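PDB 5K9F: NIPSNAP domain protein from Burkholderia xenovorans, which is of unknown function but belongs to the NipSnap family of dimeric alpha-beta barrel proteins and holds oxamic acid in a pocket between its sheet and helices. Local coordinates for residues Leu10-Thr15 with Glu69-Arg74; Tyr16-Lys19 with Thr25-Ser28; Pro20-Thr25 with Gly92-Arg97; Glu31-Ala36 with Lys85-Arg90; Tyr49-Glu52 with Asn57-Ile60. One frame throughout, in Å; residues are numbered along the deposited sequence.

Interaction 1: residues Leu10-Thr15 with Glu69-Arg74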
# COMPACT_ATOMS: atom_id res chain seq x y z
N LEU A 10 -6.92 -25.35 9.87
CA LEU A 10 -6.67 -23.91 9.84
C LEU A 10 -5.23 -23.69 9.42
O LEU A 10 -4.31 -24.24 10.03
CB LEU A 10 -6.91 -23.31 11.22
CG LEU A 10 -6.63 -21.83 11.42
CD1 LEU A 10 -7.67 -21.03 10.68
CD2 LEU A 10 -6.61 -21.51 12.91
N VAL A 11 -5.01 -22.88 8.38
CA VAL A 11 -3.67 -22.65 7.85
C VAL A 11 -3.24 -21.23 8.16
O VAL A 11 -3.99 -20.27 7.94
CB VAL A 11 -3.62 -22.94 6.34
CG1 VAL A 11 -2.28 -22.57 5.78
CG2 VAL A 11 -3.89 -24.43 6.09
N GLU A 12 -2.03 -21.09 8.70
CA GLU A 12 -1.47 -19.78 8.96
C GLU A 12 -0.32 -19.51 7.99
O GLU A 12 0.57 -20.35 7.84
CB GLU A 12 -0.96 -19.67 10.40
CG GLU A 12 -0.31 -18.31 10.66
CD GLU A 12 0.24 -18.17 12.07
OE1 GLU A 12 0.30 -19.19 12.79
OE2 GLU A 12 0.63 -17.04 12.45
N GLN A 13 -0.35 -18.35 7.33
CA GLN A 13 0.75 -17.94 6.46
C GLN A 13 1.41 -16.73 7.10
O GLN A 13 0.80 -15.65 7.19
CB GLN A 13 0.30 -17.61 5.03
CG GLN A 13 1.52 -17.22 4.17
CD GLN A 13 1.24 -17.16 2.68
OE1 GLN A 13 2.16 -17.29 1.87
NE2 GLN A 13 0.00 -16.91 2.32
N ARG A 14 2.66 -16.89 7.54
CA ARG A 14 3.41 -15.83 8.20
C ARG A 14 4.48 -15.30 7.26
O ARG A 14 5.12 -16.08 6.55
CB ARG A 14 4.09 -16.32 9.48
CG ARG A 14 3.17 -16.76 10.54
CD ARG A 14 3.95 -17.37 11.68
NE ARG A 14 4.69 -16.42 12.51
CZ ARG A 14 4.13 -15.66 13.46
NH1 ARG A 14 2.82 -15.70 13.70
NH2 ARG A 14 4.89 -14.87 14.19
N THR A 15 4.69 -14.00 7.28
CA THR A 15 5.74 -13.39 6.48
C THR A 15 6.63 -12.57 7.40
O THR A 15 6.14 -11.74 8.17
CB THR A 15 5.18 -12.47 5.38
OG1 THR A 15 4.34 -13.20 4.48
CG2 THR A 15 6.30 -11.81 4.57
N GLU A 69 -7.96 -22.91 18.58
CA GLU A 69 -7.66 -23.21 19.97
C GLU A 69 -6.34 -23.97 20.09
O GLU A 69 -5.53 -23.68 20.98
CB GLU A 69 -8.80 -24.03 20.59
N ASP A 70 -6.11 -24.94 19.21
CA ASP A 70 -4.86 -25.69 19.29
C ASP A 70 -3.67 -24.83 18.86
O ASP A 70 -2.58 -24.97 19.42
CB ASP A 70 -4.92 -26.95 18.45
CG ASP A 70 -4.01 -28.04 18.98
OD1 ASP A 70 -4.01 -28.28 20.21
OD2 ASP A 70 -3.28 -28.65 18.18
N ARG A 71 -3.85 -23.96 17.86
CA ARG A 71 -2.80 -23.01 17.53
C ARG A 71 -2.43 -22.17 18.75
O ARG A 71 -1.25 -21.97 19.04
CB ARG A 71 -3.24 -22.12 16.36
CG ARG A 71 -2.27 -21.00 16.05
CD ARG A 71 -2.81 -20.12 14.94
NE ARG A 71 -1.89 -19.03 14.63
CZ ARG A 71 -1.90 -17.84 15.23
NH1 ARG A 71 -2.78 -17.58 16.19
NH2 ARG A 71 -1.03 -16.91 14.88
N THR A 72 -3.43 -21.67 19.47
CA THR A 72 -3.15 -20.87 20.66
C THR A 72 -2.34 -21.67 21.67
O THR A 72 -1.34 -21.19 22.21
CB THR A 72 -4.46 -20.39 21.29
OG1 THR A 72 -5.12 -19.51 20.38
CG2 THR A 72 -4.18 -19.62 22.58
N ARG A 73 -2.75 -22.92 21.91
CA ARG A 73 -2.06 -23.76 22.88
C ARG A 73 -0.61 -24.00 22.47
O ARG A 73 0.32 -23.87 23.27
CB ARG A 73 -2.82 -25.08 23.03
CG ARG A 73 -2.32 -25.99 24.14
CD ARG A 73 -3.08 -27.33 24.14
NE ARG A 73 -2.83 -28.10 22.93
CZ ARG A 73 -1.83 -28.96 22.77
NH1 ARG A 73 -0.97 -29.16 23.77
NH2 ARG A 73 -1.67 -29.61 21.63
N ARG A 74 -0.40 -24.35 21.20
CA ARG A 74 0.94 -24.69 20.74
C ARG A 74 1.84 -23.47 20.69
O ARG A 74 3.04 -23.56 20.97
CB ARG A 74 0.85 -25.39 19.38
CG ARG A 74 0.22 -26.79 19.48
CD ARG A 74 -0.02 -27.40 18.10
NE ARG A 74 -0.51 -28.79 18.15
CZ ARG A 74 0.29 -29.86 18.07
NH1 ARG A 74 1.60 -29.71 17.97
NH2 ARG A 74 -0.23 -31.08 18.11

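Interaction 2: residues Tyr16-Lys19 with Thr25-Ser28. With OXM (oxamic acid), chain B.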
# COMPACT_ATOMS: atom_id res chain seq x y z
N TYR A 16 7.95 -12.77 7.29
CA TYR A 16 8.92 -11.90 7.93
C TYR A 16 9.70 -11.16 6.86
O TYR A 16 10.16 -11.77 5.89
CB TYR A 16 9.90 -12.69 8.81
CG TYR A 16 9.29 -13.50 9.92
CD1 TYR A 16 10.03 -14.47 10.56
CD2 TYR A 16 7.99 -13.27 10.35
CE1 TYR A 16 9.50 -15.23 11.58
CE2 TYR A 16 7.44 -14.02 11.39
CZ TYR A 16 8.21 -14.99 11.99
OH TYR A 16 7.68 -15.74 13.02
N TRP A 17 9.83 -9.85 7.02
CA TRP A 17 10.72 -9.04 6.21
C TRP A 17 12.03 -8.90 6.97
O TRP A 17 12.03 -8.40 8.10
CB TRP A 17 10.13 -7.66 5.91
CG TRP A 17 8.98 -7.66 4.94
CD1 TRP A 17 9.02 -7.29 3.61
CD2 TRP A 17 7.62 -8.03 5.20
NE1 TRP A 17 7.78 -7.41 3.05
CE2 TRP A 17 6.90 -7.86 4.00
CE3 TRP A 17 6.94 -8.49 6.34
CZ2 TRP A 17 5.54 -8.13 3.90
CZ3 TRP A 17 5.59 -8.76 6.24
CH2 TRP A 17 4.90 -8.56 5.04
N LEU A 18 13.12 -9.36 6.36
CA LEU A 18 14.43 -9.38 6.98
C LEU A 18 15.30 -8.24 6.47
O LEU A 18 15.04 -7.65 5.42
CB LEU A 18 15.13 -10.71 6.70
CG LEU A 18 14.35 -11.97 7.08
CD1 LEU A 18 15.24 -13.18 6.81
CD2 LEU A 18 13.94 -11.92 8.54
N LYS A 19 16.33 -7.93 7.25
CA LYS A 19 17.33 -6.96 6.83
C LYS A 19 17.92 -7.38 5.48
O LYS A 19 18.16 -8.57 5.26
CB LYS A 19 18.44 -6.86 7.88
N THR A 25 21.66 -16.17 6.06
CA THR A 25 22.10 -16.26 7.44
C THR A 25 20.96 -16.68 8.36
O THR A 25 21.13 -17.55 9.23
CB THR A 25 22.67 -14.92 7.90
OG1 THR A 25 23.81 -14.58 7.10
CG2 THR A 25 23.10 -14.97 9.36
N PHE A 26 19.78 -16.08 8.16
CA PHE A 26 18.62 -16.43 8.97
C PHE A 26 18.24 -17.89 8.78
O PHE A 26 18.00 -18.61 9.76
CB PHE A 26 17.44 -15.52 8.62
CG PHE A 26 16.20 -15.79 9.43
CD1 PHE A 26 15.27 -16.73 9.00
CD2 PHE A 26 15.96 -15.12 10.61
CE1 PHE A 26 14.14 -17.00 9.74
CE2 PHE A 26 14.83 -15.37 11.36
CZ PHE A 26 13.91 -16.32 10.92
N LEU A 27 18.16 -18.35 7.53
CA LEU A 27 17.72 -19.71 7.28
C LEU A 27 18.71 -20.73 7.84
O LEU A 27 18.30 -21.78 8.34
CB LEU A 27 17.52 -19.94 5.78
CG LEU A 27 16.31 -19.21 5.19
CD1 LEU A 27 16.26 -19.43 3.68
CD2 LEU A 27 15.01 -19.66 5.86
N SER A 28 20.01 -20.45 7.75
CA SER A 28 21.00 -21.35 8.32
C SER A 28 20.89 -21.41 9.84
O SER A 28 20.96 -22.50 10.43
CB SER A 28 22.40 -20.92 7.91
OG SER A 28 22.60 -21.13 6.52
C1 OXM B . 10.80 -17.05 14.28
N1 OXM B . 9.48 -17.21 14.26
O1 OXM B . 11.59 -17.80 13.66
C2 OXM B . 11.41 -15.94 15.03
O2 OXM B . 12.65 -15.79 14.94
O3 OXM B . 10.70 -15.18 15.73

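Interaction 3: residues Pro20-Thr25 with Gly92-Arg97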
# COMPACT_ATOMS: atom_id res chain seq x y z
N PRO A 20 18.13 -6.44 4.56
CA PRO A 20 18.66 -6.82 3.24
C PRO A 20 19.92 -7.66 3.36
O PRO A 20 20.82 -7.35 4.16
CB PRO A 20 18.93 -5.47 2.57
CG PRO A 20 17.92 -4.56 3.19
CD PRO A 20 17.79 -5.01 4.62
N GLY A 21 19.95 -8.75 2.60
CA GLY A 21 21.10 -9.61 2.53
C GLY A 21 21.17 -10.70 3.58
O GLY A 21 22.11 -11.50 3.55
N SER A 22 20.20 -10.77 4.49
CA SER A 22 20.32 -11.63 5.66
C SER A 22 19.56 -12.94 5.54
O SER A 22 19.60 -13.75 6.48
CB SER A 22 19.86 -10.86 6.91
OG SER A 22 18.45 -10.72 6.94
N VAL A 23 18.90 -13.21 4.40
CA VAL A 23 18.04 -14.39 4.30
C VAL A 23 18.84 -15.68 4.52
O VAL A 23 18.43 -16.55 5.29
CB VAL A 23 17.31 -14.42 2.95
CG1 VAL A 23 16.66 -15.80 2.74
CG2 VAL A 23 16.26 -13.33 2.90
N SER A 24 19.98 -15.83 3.84
CA SER A 24 20.71 -17.08 3.98
C SER A 24 21.24 -17.26 5.40
O SER A 24 21.26 -18.38 5.93
CB SER A 24 21.85 -17.15 2.96
OG SER A 24 22.82 -16.16 3.20
N THR A 25 21.66 -16.17 6.06
CA THR A 25 22.10 -16.26 7.44
C THR A 25 20.96 -16.68 8.36
O THR A 25 21.13 -17.55 9.23
CB THR A 25 22.67 -14.92 7.90
OG1 THR A 25 23.81 -14.58 7.10
CG2 THR A 25 23.10 -14.97 9.36
N GLY A 92 16.69 -12.61 16.28
CA GLY A 92 15.63 -11.62 16.17
C GLY A 92 16.06 -10.33 15.51
O GLY A 92 15.24 -9.68 14.85
N SER A 93 17.33 -9.94 15.66
CA SER A 93 17.78 -8.67 15.10
C SER A 93 17.70 -8.64 13.58
O SER A 93 17.70 -7.55 12.99
CB SER A 93 19.21 -8.35 15.56
OG SER A 93 20.19 -9.12 14.88
N MET A 94 17.60 -9.80 12.91
CA MET A 94 17.46 -9.80 11.46
C MET A 94 16.04 -9.47 11.01
O MET A 94 15.83 -9.18 9.84
CB MET A 94 17.89 -11.16 10.89
CG MET A 94 19.39 -11.38 10.96
SD MET A 94 19.89 -13.01 10.34
CE MET A 94 19.79 -13.97 11.84
N ILE A 95 15.06 -9.50 11.92
CA ILE A 95 13.66 -9.35 11.53
C ILE A 95 13.25 -7.88 11.63
O ILE A 95 13.33 -7.27 12.71
CB ILE A 95 12.76 -10.23 12.39
CG1 ILE A 95 13.08 -11.71 12.15
CG2 ILE A 95 11.30 -9.97 12.06
CD1 ILE A 95 12.27 -12.62 13.04
N GLU A 96 12.81 -7.31 10.51
CA GLU A 96 12.38 -5.91 10.49
C GLU A 96 10.88 -5.74 10.69
O GLU A 96 10.45 -4.76 11.32
CB GLU A 96 12.80 -5.24 9.18
CG GLU A 96 14.30 -5.09 9.04
CD GLU A 96 14.68 -4.24 7.84
OE1 GLU A 96 13.80 -3.99 6.99
OE2 GLU A 96 15.84 -3.83 7.76
N ARG A 97 10.09 -6.69 10.20
CA ARG A 97 8.64 -6.56 10.20
C ARG A 97 8.03 -7.95 10.10
O ARG A 97 8.63 -8.85 9.50
CB ARG A 97 8.21 -5.68 9.01
CG ARG A 97 6.73 -5.53 8.83
CD ARG A 97 6.42 -4.24 8.10
NE ARG A 97 6.69 -4.30 6.67
CZ ARG A 97 5.83 -4.77 5.78
NH1 ARG A 97 4.65 -5.23 6.19
NH2 ARG A 97 6.13 -4.77 4.49

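Interaction 4: residues Glu31-Ala36 with Lys85-Arg90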
# COMPACT_ATOMS: atom_id res chain seq x y z
N GLU A 31 17.60 -23.27 10.79
CA GLU A 31 17.65 -24.72 10.61
C GLU A 31 18.49 -25.37 11.71
O GLU A 31 18.16 -26.47 12.19
CB GLU A 31 18.21 -25.09 9.24
CG GLU A 31 18.17 -26.59 8.97
CD GLU A 31 18.66 -26.99 7.58
OE1 GLU A 31 18.98 -26.11 6.76
OE2 GLU A 31 18.73 -28.21 7.32
N ALA A 32 19.55 -24.69 12.14
CA ALA A 32 20.44 -25.29 13.13
C ALA A 32 19.89 -25.20 14.55
O ALA A 32 20.15 -26.10 15.36
CB ALA A 32 21.81 -24.62 13.06
N GLU A 33 19.14 -24.14 14.87
CA GLU A 33 18.79 -23.83 16.25
C GLU A 33 17.31 -23.66 16.53
O GLU A 33 16.92 -23.70 17.71
CB GLU A 33 19.51 -22.55 16.70
CG GLU A 33 21.02 -22.57 16.52
CD GLU A 33 21.71 -21.38 17.17
OE1 GLU A 33 21.00 -20.56 17.79
OE2 GLU A 33 22.95 -21.27 17.05
N GLY A 34 16.46 -23.48 15.52
CA GLY A 34 15.06 -23.18 15.75
C GLY A 34 14.05 -24.16 15.18
O GLY A 34 12.96 -24.33 15.74
N LEU A 35 14.40 -24.81 14.06
CA LEU A 35 13.44 -25.64 13.34
C LEU A 35 12.91 -26.80 14.20
O LEU A 35 11.70 -27.01 14.28
CB LEU A 35 14.10 -26.19 12.07
CG LEU A 35 13.30 -27.25 11.31
CD1 LEU A 35 11.96 -26.70 10.82
CD2 LEU A 35 14.13 -27.78 10.15
N ALA A 36 13.81 -27.57 14.82
CA ALA A 36 13.34 -28.73 15.56
C ALA A 36 12.42 -28.33 16.70
O ALA A 36 11.40 -28.97 16.94
CB ALA A 36 14.53 -29.54 16.09
N LYS A 85 13.39 -19.18 23.34
CA LYS A 85 13.72 -17.81 23.73
C LYS A 85 15.16 -17.48 23.39
O LYS A 85 15.46 -16.38 22.91
CB LYS A 85 13.46 -17.61 25.23
CG LYS A 85 12.00 -17.61 25.63
CD LYS A 85 11.88 -17.47 27.15
CE LYS A 85 10.43 -17.43 27.61
NZ LYS A 85 10.34 -17.35 29.10
N SER A 86 16.07 -18.43 23.61
CA SER A 86 17.48 -18.20 23.28
C SER A 86 17.65 -17.99 21.79
O SER A 86 18.34 -17.05 21.36
CB SER A 86 18.33 -19.37 23.76
OG SER A 86 18.39 -19.41 25.18
N PHE A 87 17.03 -18.84 20.97
CA PHE A 87 17.13 -18.68 19.53
C PHE A 87 16.54 -17.35 19.08
O PHE A 87 17.12 -16.66 18.23
CB PHE A 87 16.44 -19.84 18.81
CG PHE A 87 16.14 -19.56 17.37
CD1 PHE A 87 17.16 -19.55 16.43
CD2 PHE A 87 14.85 -19.26 16.96
CE1 PHE A 87 16.88 -19.26 15.11
CE2 PHE A 87 14.57 -18.96 15.64
CZ PHE A 87 15.59 -18.97 14.71
N VAL A 88 15.39 -16.97 19.62
CA VAL A 88 14.79 -15.69 19.24
C VAL A 88 15.74 -14.55 19.56
O VAL A 88 15.86 -13.59 18.78
CB VAL A 88 13.42 -15.51 19.92
CG1 VAL A 88 12.95 -14.07 19.80
CG2 VAL A 88 12.41 -16.45 19.31
N GLY A 89 16.45 -14.64 20.68
CA GLY A 89 17.44 -13.63 21.02
C GLY A 89 18.56 -13.53 20.01
O GLY A 89 19.02 -12.44 19.67
N ARG A 90 19.00 -14.68 19.48
CA ARG A 90 20.12 -14.68 18.54
C ARG A 90 19.69 -14.32 17.12
O ARG A 90 20.48 -13.72 16.38
CB ARG A 90 20.80 -16.05 18.54
CG ARG A 90 21.43 -16.43 19.88
CD ARG A 90 22.23 -17.73 19.78
NE ARG A 90 21.37 -18.90 19.58
CZ ARG A 90 20.82 -19.60 20.57
NH1 ARG A 90 21.02 -19.24 21.83
NH2 ARG A 90 20.05 -20.65 20.29

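Interaction 5: residues Tyr49-Glu52 with Asn57-Ile60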
# COMPACT_ATOMS: atom_id res chain seq x y z
N TYR A 49 9.66 -20.82 2.84
CA TYR A 49 10.18 -20.30 1.58
C TYR A 49 10.90 -18.97 1.79
O TYR A 49 10.70 -18.28 2.79
CB TYR A 49 9.04 -20.04 0.57
CG TYR A 49 8.10 -21.19 0.37
CD1 TYR A 49 8.45 -22.26 -0.46
CD2 TYR A 49 6.86 -21.21 0.99
CE1 TYR A 49 7.58 -23.32 -0.66
CE2 TYR A 49 5.97 -22.26 0.79
CZ TYR A 49 6.34 -23.31 -0.03
OH TYR A 49 5.47 -24.37 -0.23
N PHE A 50 11.71 -18.59 0.80
CA PHE A 50 12.13 -17.20 0.69
C PHE A 50 11.72 -16.65 -0.67
O PHE A 50 11.49 -17.39 -1.63
CB PHE A 50 13.65 -17.02 0.93
CG PHE A 50 14.55 -17.75 -0.03
CD1 PHE A 50 14.93 -19.06 0.21
CD2 PHE A 50 15.07 -17.09 -1.12
CE1 PHE A 50 15.80 -19.71 -0.66
CE2 PHE A 50 15.94 -17.74 -2.00
CZ PHE A 50 16.29 -19.05 -1.76
N SER A 51 11.57 -15.33 -0.75
CA SER A 51 11.02 -14.73 -1.96
C SER A 51 12.08 -14.58 -3.04
O SER A 51 13.25 -14.28 -2.77
CB SER A 51 10.41 -13.37 -1.64
OG SER A 51 11.37 -12.51 -1.05
N GLU A 52 11.66 -14.78 -4.30
CA GLU A 52 12.47 -14.48 -5.46
C GLU A 52 11.96 -13.28 -6.24
O GLU A 52 12.73 -12.68 -6.99
CB GLU A 52 12.53 -15.67 -6.43
CG GLU A 52 13.18 -16.93 -5.86
CD GLU A 52 14.69 -16.86 -5.77
OE1 GLU A 52 15.29 -17.85 -5.31
OE2 GLU A 52 15.30 -15.82 -6.15
N ASN A 57 14.04 -10.41 0.38
CA ASN A 57 14.37 -10.57 1.79
C ASN A 57 13.16 -10.94 2.64
O ASN A 57 13.12 -10.62 3.83
CB ASN A 57 15.04 -9.31 2.35
CG ASN A 57 16.20 -8.88 1.49
OD1 ASN A 57 17.17 -9.61 1.35
ND2 ASN A 57 16.10 -7.69 0.89
N ARG A 58 12.18 -11.62 2.06
CA ARG A 58 11.06 -12.16 2.81
C ARG A 58 11.27 -13.64 3.06
O ARG A 58 11.72 -14.37 2.17
CB ARG A 58 9.74 -12.01 2.07
CG ARG A 58 9.19 -10.60 2.03
CD ARG A 58 7.85 -10.62 1.28
NE ARG A 58 8.03 -10.90 -0.15
CZ ARG A 58 7.12 -11.48 -0.92
NH1 ARG A 58 5.95 -11.87 -0.42
NH2 ARG A 58 7.38 -11.66 -2.22
N VAL A 59 10.92 -14.10 4.26
CA VAL A 59 10.74 -15.52 4.50
C VAL A 59 9.28 -15.75 4.84
O VAL A 59 8.68 -15.01 5.64
CB VAL A 59 11.68 -16.07 5.60
CG1 VAL A 59 13.12 -16.10 5.08
CG2 VAL A 59 11.58 -15.26 6.88
N ILE A 60 8.70 -16.77 4.21
CA ILE A 60 7.27 -17.03 4.23
C ILE A 60 7.06 -18.45 4.72
O ILE A 60 7.66 -19.38 4.18
CB ILE A 60 6.66 -16.83 2.83
CG1 ILE A 60 6.81 -15.36 2.41
CG2 ILE A 60 5.21 -17.24 2.80
CD1 ILE A 60 6.48 -15.16 0.94
O HOH W 1 14.65 -12.99 -0.68

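Interaction 1: residues Leu10-Thr15 with Glu69-Arg74
E12 and R71 reach for each other from a strand and a helix, and their side chains cross at about a right angle. The guanidinium of R71 presents its NE side, holding one carboxylate oxygen with each of two nitrogens: NE to OE1 of E12 at 2.9 Å and NH2 to OE2 of E12, also at 2.9 Å. Both bonds are nearly straight and lie close to the guanidinium plane. The carboxylate, however, is turned 65° from that plane, so R71 arrives from above it. R14 NH1 comes to OE2 of E12 from the opposite face, at 2.9 Å on the syn side, and T100 OG1 is a further partner of this oxygen. In the fold, strand 10-18 is an inner strand of the antiparallel sheet of a ferredoxin-like alpha-beta domain, and helix 68-79 packs over one side of it. Glutamate and arginine suit the gap because both are long: CG is anti to the backbone N in each (chi1 177° in E12), and the extended chains bridge from the two backbones. NH1 of R14 and NH2 of R71 lie 4.2 Å apart, both bonded to the same carboxylate oxygen, whose negative charge probably offsets theirs.

Interaction 2: residues Tyr16-Lys19 with Thr25-Ser28
Y16 and L18 both meet F26, joining the end of strand 10-18 to helix 23-33 in the first beta-alpha unit of a ferredoxin-like fold, where the helix lies across the sheet and the ligand pocket forms between them. Y16 comes first. Its CG stands anti to the carbonyl carbon (chi1 -59°), which sends the ring out from the sheet so that CD1 of Y16 approaches CZ of F26 at 4.3 Å, CZ lying at the edge of the tyrosine ring, near its plane. The phenol oxygen is bonded to R14 NE, which steadies the ring. A tyrosine fits here because one side chain serves two purposes, its ring lining the hydrocarbon wall and its hydroxyl the polar end of the pocket. L18, two residues on from Y16, again points toward the helix: its CD1 rests 3.7 Å from CB of F26 and 3.8 Å from CG of F26, and the L18 and F26 side chains cross at about a right angle. A branched leucine fills this buried space without any polar demand. The rings of Y16 and F26 both border oxamic acid: its O1 is 3.9 Å from CZ of F26, near the phenyl plane, and its N1 lies in the tyrosine plane, 2.6 Å from OH of Y16.

Interaction 3: residues Pro20-Thr25 with Gly92-Arg97
M94 reaches across to S22 and T25, and its chain can be followed atom by atom. CB of M94 lies 4.0 Å from OG of S22, whose hydroxyl is turned to its own chain and bonded to K19 O. CG of M94 comes next, 4.1 Å from CB of S22. At SD the nearest atoms are CG2 of T25 and the carbonyl O of S22, each 3.9 Å from SD of M94. There the chain bends (chi3 -90°), and CE of M94 ends 4.3 Å from CG2 of T25. The unbranched methionine can follow a turn and the side of a helix in succession. T25 answers with its methyl because CG2 is the branch lying anti to the backbone N. Nearer the end of the sheet, OE2 of E96 stands 3.9 Å from CD of P20, and both residues pack on E96 of the fourth subunit. E96 and R97 form a classic beta bulge opposite W17. The contact thus fastens the turn between strand 10-18 and helix 23-33 to the link between helix 82-91 and strand 95-105; M94 also touches F26 and L29 of helix 23-33, while I95 points away into the oxamic acid pocket.

Interaction 4: residues Glu31-Ala36 with Lys85-Arg90
OE1 of E33 is gripped by two nitrogens of R90 in a salt bridge: NE comes to 2.5 Å, very short, and NH2 of R90 to 2.7 Å from OE1 of E33, a weak, bent bond. R90 has two conformers, so the exact lengths are doubtful. The carboxylate and guanidinium planes stand 64° apart. Long charged side chains suit this partly exposed margin, where they can span two helices. Beneath them the contact turns apolar: CB of E33 touches CD1 of F87 at 3.8 Å. G34 then lies over the phenyl face, its CA 4.0 Å from the centroid of the F87 ring and only 7° off the normal, a CH-pi contact. Glycine, having no side chain, lets the backbone come this near to the ring, and CG of F87 lies anti to the backbone N (chi1 163°), which carries the ring across to meet it. F87 also borders the oxamic acid and meets the ring of W84 at about 45°. G34 marks the break between helices 23-33 and 35-42, serving as N-cap residue of the second; helix 82-91 runs beside this break, and L29 of helix 23-33 adds a further contact to F87.

Interaction 5: residues Tyr49-Glu52 with Asn57-Ile60
The ring of Y49 and the guanidinium of R58 both stand obliquely to what they meet across the strands: CD2 of Y49 lies 3.8 Å from the carbonyl O of I60, and NH2 of R58 is 3.5 Å from CB of S51. R58 bends at its third torsion, which brings the guanidinium back beside S51; D55 O and T53 O hold its NE and NH2, and E101 of the second subunit pairs with NH1. The ring of F50 leads away from its partner strand to V23 and L27 of helix 23-33, so that the apolar contact with V59 is made by CB of F50, 4.3 Å from CG1 of V59. Strands 45-51 and 58-65 form an antiparallel hairpin. Y49 and I60 are a hydrogen-bonded pair, Y49 N to I60 O at 2.8 Å and I60 N to Y49 O at 2.9 Å; F50 and V59 are the non-hydrogen-bonded pair that follows. Y49 to S51 also pair in an antiparallel ladder with a strand of the second subunit, so the sheet runs on across the interface. Further on, S51 N bonds to R58 O at 3.1 Å. The regular ladder gives way there: R58 N makes a weak bond to OG of S51, a small hydroxyl also held by D55 O, and a water donates to S51 O while accepting from N57 N. Serine and arginine, bonded to loop carbonyls, thus tie down the turn where ladder bonds stop.

Overall arrangement
Interactions 1, 2 and 5 are buried, interaction 4 is partly so and interaction 3 lies at the surface. Interactions 1 and 2 share strand 10-18 but sit on opposite sides of the chain's centre, about 21 Å apart between centres: one is a charged network, the other hydrocarbon beside the ligand. Interactions 2, 3 and 4 all use helix 23-33, and the centres of 2 and 3 are about 3 Å apart, yet 3 rests on van der Waals packing around a methionine and 4 pairs a salt bridge at the partly exposed margin with an aromatic face. Interaction 5 alone is built on backbone ladder bonds; L18 and Y16 of interaction 2 join its second strand, extending the same sheet.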